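Ornithine aminotransferase (Plasmodium falciparum, PDB 3LG0) transfers the delta-amino group of ornithine to 2-oxoglutarate with the help of pyridoxal phosphate, giving glutamate semialdehyde on the route to proline. Local coordinates at residues 177-182 with 214-219; 184-189 with 223-228; 141-146 with 195-200. All coordinates share one frame; numbering follows the deposited sequence.

Contact 1. Residues 177-182 with 214-219; sequences VPYDDL and SYFPGV
Tyr215 lays its ring flat against the backbone of Asp180, whose CA sits 3.5 Å from the centroid of the Tyr215 ring and only 15° off the ring normal, a CH-pi contact. Val219 CG2, one helical turn further on, rests over the centre of the opposite face, so the phenol is held between a loop and its own helix. Tyr215 has CG anti to its backbone N (chi1 -174°), which carries the ring out from the helix and across the loop. Asp180 has positive phi, as suits the third residue of the type II beta turn Pro178-Asp181, and this turn links strand 174-177 to helix 182-189 in the large PLP-binding domain of a class-III aminotransferase. The Asp180 carboxylate reaches back over the start of the ring, OD1 lying 3.3 Å from Tyr215 CB, and is anchored by a hydrogen bond to Ser212 OG. Tyr179 receives the edge of Tyr215 on its face, with centroids 5.5 Å apart and planes at 58°; Tyr179 OH comes in the plane of the Phe216 ring, 3.7 Å from Phe216 CE1, and hydrogen-bonds to Glu200 O. Leu182, branched and apolar, puts CD2 3.7 Å from Tyr215 CD1 and also against the backbone of Gly218, where the bare glycine lets the leucine come close to the helix.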
loop_
_atom_site.group_PDB
_atom_site.type_symbol
_atom_site.label_atom_id
_atom_site.label_comp_id
_atom_site.label_asym_id
_atom_site.label_seq_id
_atom_site.Cartn_x
_atom_site.Cartn_y
_atom_site.Cartn_z
ATOM N N VAL A 177 19.157 15.265 -13.406
ATOM C CA VAL A 177 20.506 15.760 -13.230
ATOM C C VAL A 177 21.354 14.747 -12.462
ATOM O O VAL A 177 20.828 13.906 -11.735
ATOM C CB VAL A 177 20.515 17.072 -12.445
ATOM C CG1 VAL A 177 19.734 18.144 -13.194
ATOM C CG2 VAL A 177 19.959 16.852 -11.037
ATOM N N PRO A 178 22.677 14.819 -12.628
ATOM C CA PRO A 178 23.554 13.949 -11.840
ATOM C C PRO A 178 23.481 14.303 -10.362
ATOM O O PRO A 178 23.274 15.465 -10.018
ATOM C CB PRO A 178 24.951 14.278 -12.384
ATOM C CG PRO A 178 24.703 14.802 -13.763
ATOM C CD PRO A 178 23.408 15.557 -13.671
ATOM N N TYR A 179 23.650 13.299 -9.508
ATOM C CA TYR A 179 23.725 13.484 -8.071
ATOM C C TYR A 179 24.991 14.245 -7.690
ATOM O O TYR A 179 26.026 14.101 -8.337
ATOM C CB TYR A 179 23.745 12.110 -7.382
ATOM C CG TYR A 179 23.475 12.146 -5.888
ATOM C CD1 TYR A 179 22.221 12.498 -5.395
ATOM C CD2 TYR A 179 24.456 11.802 -4.983
ATOM C CE1 TYR A 179 21.969 12.531 -4.037
ATOM C CE2 TYR A 179 24.212 11.823 -3.632
ATOM C CZ TYR A 179 22.969 12.191 -3.160
ATOM O OH TYR A 179 22.722 12.210 -1.801
ATOM N N ASP A 180 24.902 15.043 -6.631
ATOM C CA ASP A 180 26.070 15.698 -6.044
ATOM C C ASP A 180 26.744 16.675 -7.011
ATOM O O ASP A 180 27.949 16.924 -6.913
ATOM C CB ASP A 180 27.085 14.662 -5.575
ATOM C CG ASP A 180 27.999 15.192 -4.484
ATOM O OD1 ASP A 180 27.888 16.384 -4.133
ATOM O OD2 ASP A 180 28.823 14.412 -3.961
ATOM N N ASP A 181 25.957 17.219 -7.938
ATOM C CA ASP A 181 26.449 18.163 -8.930
ATOM C C ASP A 181 25.657 19.476 -8.881
ATOM O O ASP A 181 24.653 19.628 -9.582
ATOM C CB ASP A 181 26.363 17.535 -10.321
ATOM C CG ASP A 181 26.935 18.430 -11.410
ATOM O OD1 ASP A 181 27.252 19.603 -11.114
ATOM O OD2 ASP A 181 27.066 17.956 -12.566
ATOM N N LEU A 182 26.114 20.418 -8.057
ATOM C CA LEU A 182 25.428 21.703 -7.890
ATOM C C LEU A 182 25.329 22.505 -9.191
ATOM O O LEU A 182 24.381 23.269 -9.392
ATOM C CB LEU A 182 26.112 22.534 -6.809
ATOM C CG LEU A 182 25.956 22.008 -5.384
ATOM C CD1 LEU A 182 26.864 22.749 -4.440
ATOM C CD2 LEU A 182 24.514 22.128 -4.935
ATOM N N SER A 214 29.349 19.659 1.023
ATOM C CA SER A 214 28.902 20.938 0.501
ATOM C C SER A 214 27.546 20.863 -0.207
ATOM O O SER A 214 26.828 21.854 -0.273
ATOM C CB SER A 214 29.947 21.492 -0.468
ATOM O OG SER A 214 30.064 20.657 -1.610
ATOM N N TYR A 215 27.207 19.691 -0.734
ATOM C CA TYR A 215 26.077 19.539 -1.647
ATOM C C TYR A 215 24.741 20.069 -1.122
ATOM O O TYR A 215 24.134 20.951 -1.733
ATOM C CB TYR A 215 25.927 18.077 -2.049
ATOM C CG TYR A 215 24.888 17.825 -3.105
ATOM C CD1 TYR A 215 24.936 18.494 -4.319
ATOM C CD2 TYR A 215 23.870 16.901 -2.901
ATOM C CE1 TYR A 215 23.984 18.258 -5.306
ATOM C CE2 TYR A 215 22.923 16.654 -3.882
ATOM C CZ TYR A 215 22.986 17.333 -5.082
ATOM O OH TYR A 215 22.056 17.095 -6.069
ATOM N N PHE A 216 24.281 19.531 0.000
ATOM C CA PHE A 216 22.944 19.867 0.468
ATOM C C PHE A 216 22.786 21.312 0.938
ATOM O O PHE A 216 21.772 21.946 0.637
ATOM C CB PHE A 216 22.427 18.845 1.482
ATOM C CG PHE A 216 21.819 17.628 0.829
ATOM C CD1 PHE A 216 22.585 16.495 0.580
ATOM C CD2 PHE A 216 20.496 17.638 0.416
ATOM C CE1 PHE A 216 22.036 15.387 -0.046
ATOM C CE2 PHE A 216 19.937 16.535 -0.212
ATOM C CZ PHE A 216 20.708 15.409 -0.444
ATOM N N PRO A 217 23.790 21.838 1.659
ATOM C CA PRO A 217 23.774 23.272 1.986
ATOM C C PRO A 217 23.569 24.121 0.724
ATOM O O PRO A 217 22.846 25.114 0.752
ATOM C CB PRO A 217 25.159 23.503 2.587
ATOM C CG PRO A 217 25.525 22.169 3.200
ATOM C CD PRO A 217 24.938 21.137 2.270
ATOM N N GLY A 218 24.170 23.702 -0.384
ATOM C CA GLY A 218 23.991 24.381 -1.652
ATOM C C GLY A 218 22.690 24.059 -2.367
ATOM O O GLY A 218 22.214 24.844 -3.191
ATOM N N VAL A 219 22.127 22.887 -2.085
ATOM C CA VAL A 219 20.828 22.519 -2.639
ATOM C C VAL A 219 19.771 23.419 -2.019
ATOM O O VAL A 219 18.918 23.950 -2.715
ATOM C CB VAL A 219 20.469 21.033 -2.361
ATOM C CG1 VAL A 219 18.967 20.790 -2.551
ATOM C CG2 VAL A 219 21.276 20.113 -3.271
#

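Contact 2. Residues 184-189 with 223-228; sequences ALEKEL and CKKYNV
Glu186 and Tyr226 join the two helices at their more exposed side, and the glutamate can be followed outward atom by atom. From CB the chain sets CG anti to the backbone N (chi1 -178°) and then runs on extended, giving the reach needed to span the groove. CB itself makes no close approach to segment 223-228. Glu186 CG is the first atom to arrive, 3.7 Å from Tyr226 CE2 and nearer still to the phenol oxygen. Glu186 CD follows, 3.5 Å from Tyr226 OH, with the carboxylate plane turned 64° from the ring. At the tip Glu186 OE2 lies in the plane of the ring at its edge, hydrogen-bonded to Tyr226 OH at 2.8 Å; the phenol oxygen also has Gln190 OE1 as a partner. A weak salt bridge of 3.4 Å runs between Lys225 NZ and Glu186 OE2. The exposed Lys225, extended beyond CG, has the length to bring its NZ to the carboxylate.

Deeper in, the chemistry turns apolar. Leu189 CB stands over a face of Tyr226, 4.1 Å from the ring centroid, as a CH-pi contact, while Leu189 CD2 meets Val228 CG2 at 3.8 Å. Asn227, with positive phi, ends helix 215-226 in a Schellman motif, and the chain then turns inward to bring Val228 against Leu189 CD2. Both helices lie on the same face of the central sheet: Leu185 and Leu189 rest on Ile141 of strand 139-143, while Cys223 packs on Phe197 of strand 194-199, and Val228, which follows the helix, packs on Val194 of the same strand.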
loop_
_atom_site.group_PDB
_atom_site.type_symbol
_atom_site.label_atom_id
_atom_site.label_comp_id
_atom_site.label_asym_id
_atom_site.label_seq_id
_atom_site.Cartn_x
_atom_site.Cartn_y
_atom_site.Cartn_z
ATOM N N ALA A 184 25.121 21.299 -12.492
ATOM C CA ALA A 184 24.092 20.755 -13.368
ATOM C C ALA A 184 22.699 21.058 -12.819
ATOM O O ALA A 184 21.736 21.190 -13.579
ATOM C CB ALA A 184 24.283 19.262 -13.545
ATOM N N LEU A 185 22.608 21.173 -11.497
ATOM C CA LEU A 185 21.339 21.431 -10.832
ATOM C C LEU A 185 20.869 22.852 -11.138
ATOM O O LEU A 185 19.801 23.040 -11.728
ATOM C CB LEU A 185 21.443 21.193 -9.318
ATOM C CG LEU A 185 20.188 21.493 -8.487
ATOM C CD1 LEU A 185 18.991 20.704 -8.984
ATOM C CD2 LEU A 185 20.426 21.229 -7.012
ATOM N N GLU A 186 21.669 23.848 -10.755
ATOM C CA GLU A 186 21.310 25.243 -11.010
ATOM C C GLU A 186 20.995 25.474 -12.487
ATOM O O GLU A 186 20.108 26.250 -12.827
ATOM C CB GLU A 186 22.407 26.195 -10.543
ATOM C CG GLU A 186 22.047 27.657 -10.758
ATOM C CD GLU A 186 23.115 28.615 -10.271
ATOM O OE1 GLU A 186 24.131 28.150 -9.717
ATOM O OE2 GLU A 186 22.932 29.840 -10.444
ATOM N N LYS A 187 21.712 24.783 -13.359
ATOM C CA LYS A 187 21.461 24.877 -14.791
ATOM C C LYS A 187 20.011 24.519 -15.117
ATOM O O LYS A 187 19.400 25.106 -16.013
ATOM C CB LYS A 187 22.412 23.945 -15.543
ATOM C CG LYS A 187 22.612 24.261 -17.014
ATOM C CD LYS A 187 23.334 23.107 -17.701
ATOM C CE LYS A 187 24.136 23.566 -18.907
ATOM N NZ LYS A 187 25.372 24.315 -18.523
ATOM N N GLU A 188 19.462 23.550 -14.388
ATOM C CA GLU A 188 18.090 23.087 -14.617
ATOM C C GLU A 188 17.060 23.922 -13.862
ATOM O O GLU A 188 15.938 24.099 -14.330
ATOM C CB GLU A 188 17.945 21.615 -14.238
ATOM C CG GLU A 188 18.610 20.661 -15.207
ATOM C CD GLU A 188 17.806 20.468 -16.477
ATOM O OE1 GLU A 188 16.942 21.322 -16.769
ATOM O OE2 GLU A 188 18.032 19.463 -17.188
ATOM N N LEU A 189 17.446 24.422 -12.692
ATOM C CA LEU A 189 16.612 25.347 -11.939
ATOM C C LEU A 189 16.277 26.625 -12.726
ATOM O O LEU A 189 15.305 27.314 -12.404
ATOM C CB LEU A 189 17.283 25.708 -10.615
ATOM C CG LEU A 189 17.277 24.597 -9.568
ATOM C CD1 LEU A 189 17.893 25.059 -8.252
ATOM C CD2 LEU A 189 15.852 24.128 -9.350
ATOM N N CYS A 223 17.683 26.213 -4.226
ATOM C CA CYS A 223 16.239 26.022 -4.183
ATOM C C CYS A 223 15.555 27.260 -3.624
ATOM O O CYS A 223 14.617 27.772 -4.218
ATOM C CB CYS A 223 15.859 24.760 -3.392
ATOM S SG CYS A 223 16.068 23.239 -4.374
ATOM N N LYS A 224 16.025 27.736 -2.480
ATOM C CA LYS A 224 15.456 28.940 -1.894
ATOM C C LYS A 224 15.612 30.100 -2.872
ATOM O O LYS A 224 14.738 30.953 -2.981
ATOM C CB LYS A 224 16.121 29.264 -0.560
ATOM C CG LYS A 224 15.855 30.685 -0.075
ATOM C CD LYS A 224 16.519 30.954 1.271
ATOM C CE LYS A 224 15.646 30.506 2.427
ATOM N NZ LYS A 224 14.470 31.399 2.565
ATOM N N LYS A 225 16.718 30.101 -3.609
ATOM C CA LYS A 225 17.009 31.171 -4.550
ATOM C C LYS A 225 16.065 31.166 -5.742
ATOM O O LYS A 225 15.498 32.200 -6.084
ATOM C CB LYS A 225 18.462 31.100 -5.034
ATOM C CG LYS A 225 18.756 32.031 -6.208
ATOM C CD LYS A 225 20.169 31.851 -6.737
ATOM C CE LYS A 225 20.403 32.691 -7.983
ATOM N NZ LYS A 225 21.740 32.422 -8.585
ATOM N N TYR A 226 15.903 30.015 -6.384
ATOM C CA TYR A 226 15.055 29.946 -7.571
ATOM C C TYR A 226 13.577 29.704 -7.253
ATOM O O TYR A 226 12.777 29.442 -8.154
ATOM C CB TYR A 226 15.575 28.900 -8.552
ATOM C CG TYR A 226 16.852 29.314 -9.248
ATOM C CD1 TYR A 226 16.817 29.869 -10.521
ATOM C CD2 TYR A 226 18.093 29.163 -8.629
ATOM C CE1 TYR A 226 17.980 30.259 -11.169
ATOM C CE2 TYR A 226 19.266 29.549 -9.271
ATOM C CZ TYR A 226 19.201 30.097 -10.543
ATOM O OH TYR A 226 20.350 30.482 -11.195
ATOM N N ASN A 227 13.216 29.825 -5.978
ATOM C CA ASN A 227 11.843 29.575 -5.549
ATOM C C ASN A 227 11.346 28.190 -5.973
ATOM O O ASN A 227 10.393 28.054 -6.757
ATOM C CB ASN A 227 10.895 30.643 -6.089
ATOM C CG ASN A 227 9.506 30.511 -5.523
ATOM O OD1 ASN A 227 9.336 30.185 -4.346
ATOM N ND2 ASN A 227 8.500 30.748 -6.358
ATOM N N VAL A 228 12.009 27.164 -5.453
ATOM C CA VAL A 228 11.713 25.790 -5.836
ATOM C C VAL A 228 11.578 24.940 -4.583
ATOM O O VAL A 228 12.360 25.096 -3.640
ATOM C CB VAL A 228 12.809 25.213 -6.769
ATOM C CG1 VAL A 228 12.802 23.690 -6.742
ATOM C CG2 VAL A 228 12.619 25.724 -8.187
#

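Contact 3. Residues 141-146 with 195-200; sequences IVCNNN and CAFIVE
Ile141 and Phe197 pair as neighbours in parallel strands 139-143 and 194-199, inner members of the mixed seven-stranded sheet at the heart of the large domain of this fold-type I PLP enzyme. Two backbone hydrogen bonds tie them: Ile141 N gives to Ala196 O at 2.9 Å, and Ile198 N gives to Ile141 O at 3.0 Å. One residue of the first strand thus bonds to the two residues flanking Phe197, as parallel pairing requires.

Apolar contacts fill the face of the sheet that carries Ile141 and Phe197, beside helices 182-189 and 215-226. Phe197 has CG anti to its backbone N (chi1 177°), which swings the ring along the neighbouring strand. The isoleucine meets it with its CG2 branch, Ile141 CG2 lying 3.4 Å from Phe197 CD1, and Leu185 and Val219 of the helices pack on the phenyl. Cys143 makes a sulfur-aromatic contact at the ring edge, SG lying 3.8 Å from Phe197 CZ, and SG also touches Val199 CG2.

Polar contact takes over where the strands give way to loops. Asn146 and Glu200 cross at about a right angle. The Glu200 side chain is about 9 Å from that of Lys262, which by analogy with relatives probably carries the cofactor, though none is attached here. The bond from Asn146 ND2 to Glu200 OE2 is bent, with OE2 tilted 26° out of the amide plane, and its 2.5 Å length is doubtful. Glu200 OE2 also accepts from Gly204 N, and Asn146 OD1 from Ala206 N, which helps fix the amide's rotation.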
loop_
_atom_site.group_PDB
_atom_site.type_symbol
_atom_site.label_atom_id
_atom_site.label_comp_id
_atom_site.label_asym_id
_atom_site.label_seq_id
_atom_site.Cartn_x
_atom_site.Cartn_y
_atom_site.Cartn_z
ATOM N N ILE A 141 12.545 18.121 -10.943
ATOM C CA ILE A 141 13.902 17.658 -11.134
ATOM C C ILE A 141 14.186 16.478 -10.204
ATOM O O ILE A 141 13.892 16.544 -9.016
ATOM C CB ILE A 141 14.894 18.798 -10.837
ATOM C CG1 ILE A 141 14.668 19.958 -11.812
ATOM C CG2 ILE A 141 16.330 18.290 -10.887
ATOM C CD1 ILE A 141 15.354 21.240 -11.399
ATOM N N VAL A 142 14.749 15.406 -10.749
ATOM C CA VAL A 142 15.208 14.294 -9.929
ATOM C C VAL A 142 16.629 13.924 -10.286
ATOM O O VAL A 142 17.161 14.369 -11.302
ATOM C CB VAL A 142 14.330 13.066 -10.124
ATOM C CG1 VAL A 142 12.983 13.288 -9.462
ATOM C CG2 VAL A 142 14.166 12.770 -11.615
ATOM N N CYS A 143 17.256 13.110 -9.451
ATOM C CA CYS A 143 18.610 12.679 -9.754
ATOM C C CYS A 143 18.658 11.447 -10.625
ATOM O O CYS A 143 17.706 10.668 -10.679
ATOM C CB CYS A 143 19.424 12.488 -8.501
ATOM S SG CYS A 143 19.761 14.053 -7.764
ATOM N N ASN A 144 19.802 11.274 -11.277
ATOM C CA ASN A 144 19.924 10.413 -12.445
ATOM C C ASN A 144 19.804 8.907 -12.214
ATOM O O ASN A 144 18.958 8.244 -12.823
ATOM C CB ASN A 144 21.230 10.726 -13.179
ATOM C CG ASN A 144 21.020 10.931 -14.661
ATOM O OD1 ASN A 144 20.214 10.242 -15.283
ATOM N ND2 ASN A 144 21.732 11.894 -15.234
ATOM N N ASN A 145 20.651 8.362 -11.350
ATOM C CA ASN A 145 20.771 6.906 -11.261
ATOM C C ASN A 145 19.857 6.297 -10.223
ATOM O O ASN A 145 19.676 5.082 -10.164
ATOM C CB ASN A 145 22.218 6.496 -10.974
ATOM C CG ASN A 145 23.101 6.570 -12.204
ATOM O OD1 ASN A 145 22.624 6.439 -13.330
ATOM N ND2 ASN A 145 24.398 6.773 -11.993
ATOM N N ASN A 146 19.277 7.151 -9.398
ATOM C CA ASN A 146 18.567 6.675 -8.233
ATOM C C ASN A 146 17.082 7.019 -8.248
ATOM O O ASN A 146 16.232 6.132 -8.348
ATOM C CB ASN A 146 19.244 7.221 -6.979
ATOM C CG ASN A 146 18.546 6.805 -5.717
ATOM O OD1 ASN A 146 18.892 5.783 -5.121
ATOM N ND2 ASN A 146 17.548 7.593 -5.295
ATOM N N CYS A 195 9.007 23.204 -10.438
ATOM C CA CYS A 195 8.294 23.416 -9.177
ATOM C C CYS A 195 9.030 22.790 -7.984
ATOM O O CYS A 195 8.897 23.247 -6.839
ATOM C CB CYS A 195 6.864 22.864 -9.269
ATOM S SG CYS A 195 6.808 21.073 -9.648
ATOM N N ALA A 196 9.803 21.739 -8.250
ATOM C CA ALA A 196 10.465 21.019 -7.165
ATOM C C ALA A 196 11.706 20.249 -7.587
ATOM O O ALA A 196 11.861 19.853 -8.741
ATOM C CB ALA A 196 9.473 20.078 -6.455
ATOM N N PHE A 197 12.571 20.029 -6.610
ATOM C CA PHE A 197 13.703 19.129 -6.729
ATOM C C PHE A 197 13.525 18.045 -5.660
ATOM O O PHE A 197 13.544 18.334 -4.457
ATOM C CB PHE A 197 15.005 19.896 -6.491
ATOM C CG PHE A 197 16.242 19.039 -6.522
ATOM C CD1 PHE A 197 16.427 18.099 -7.518
ATOM C CD2 PHE A 197 17.231 19.200 -5.568
ATOM C CE1 PHE A 197 17.571 17.317 -7.550
ATOM C CE2 PHE A 197 18.379 18.422 -5.595
ATOM C CZ PHE A 197 18.549 17.481 -6.593
ATOM N N ILE A 198 13.336 16.804 -6.100
ATOM C CA ILE A 198 13.156 15.689 -5.162
ATOM C C ILE A 198 14.416 14.830 -5.133
ATOM O O ILE A 198 14.884 14.358 -6.168
ATOM C CB ILE A 198 11.907 14.862 -5.494
ATOM C CG1 ILE A 198 10.693 15.792 -5.597
ATOM C CG2 ILE A 198 11.692 13.799 -4.433
ATOM C CD1 ILE A 198 9.405 15.151 -6.043
ATOM N N VAL A 199 14.979 14.673 -3.947
ATOM C CA VAL A 199 16.312 14.108 -3.818
ATOM C C VAL A 199 16.477 13.365 -2.490
ATOM O O VAL A 199 15.860 13.726 -1.485
ATOM C CB VAL A 199 17.374 15.224 -3.908
ATOM C CG1 VAL A 199 17.274 16.107 -2.702
ATOM C CG2 VAL A 199 18.776 14.648 -4.034
ATOM N N GLU A 200 17.330 12.338 -2.507
ATOM C CA GLU A 200 17.649 11.517 -1.346
ATOM C C GLU A 200 18.926 12.009 -0.664
ATOM O O GLU A 200 19.908 12.282 -1.340
ATOM C CB GLU A 200 17.894 10.080 -1.802
ATOM C CG GLU A 200 16.694 9.151 -1.815
ATOM C CD GLU A 200 17.123 7.682 -1.735
ATOM O OE1 GLU A 200 17.083 7.069 -0.620
ATOM O OE2 GLU A 200 17.546 7.162 -2.795
#

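Contact 3 is the buried core of the group, a pairing of two sheet strands, whereas contacts 1 and 2 are partly buried and lie on one face of that sheet. Contacts 1 and 2 share helix 215-226, holding its first and last turns respectively; the partner is a turn leading into helix 182-189 in contact 1 and that helix itself in contact 2. Backbone hydrogen bonds join the segments only in contact 3. Contact 1 is mostly aromatic, with a leucine beside the rings; contact 2 grades from leucine and valine inside to a charged, more exposed side. Phe197 touches Leu185, Tyr215 and Val219, so it joins the sheet to the helix layer of both other contacts.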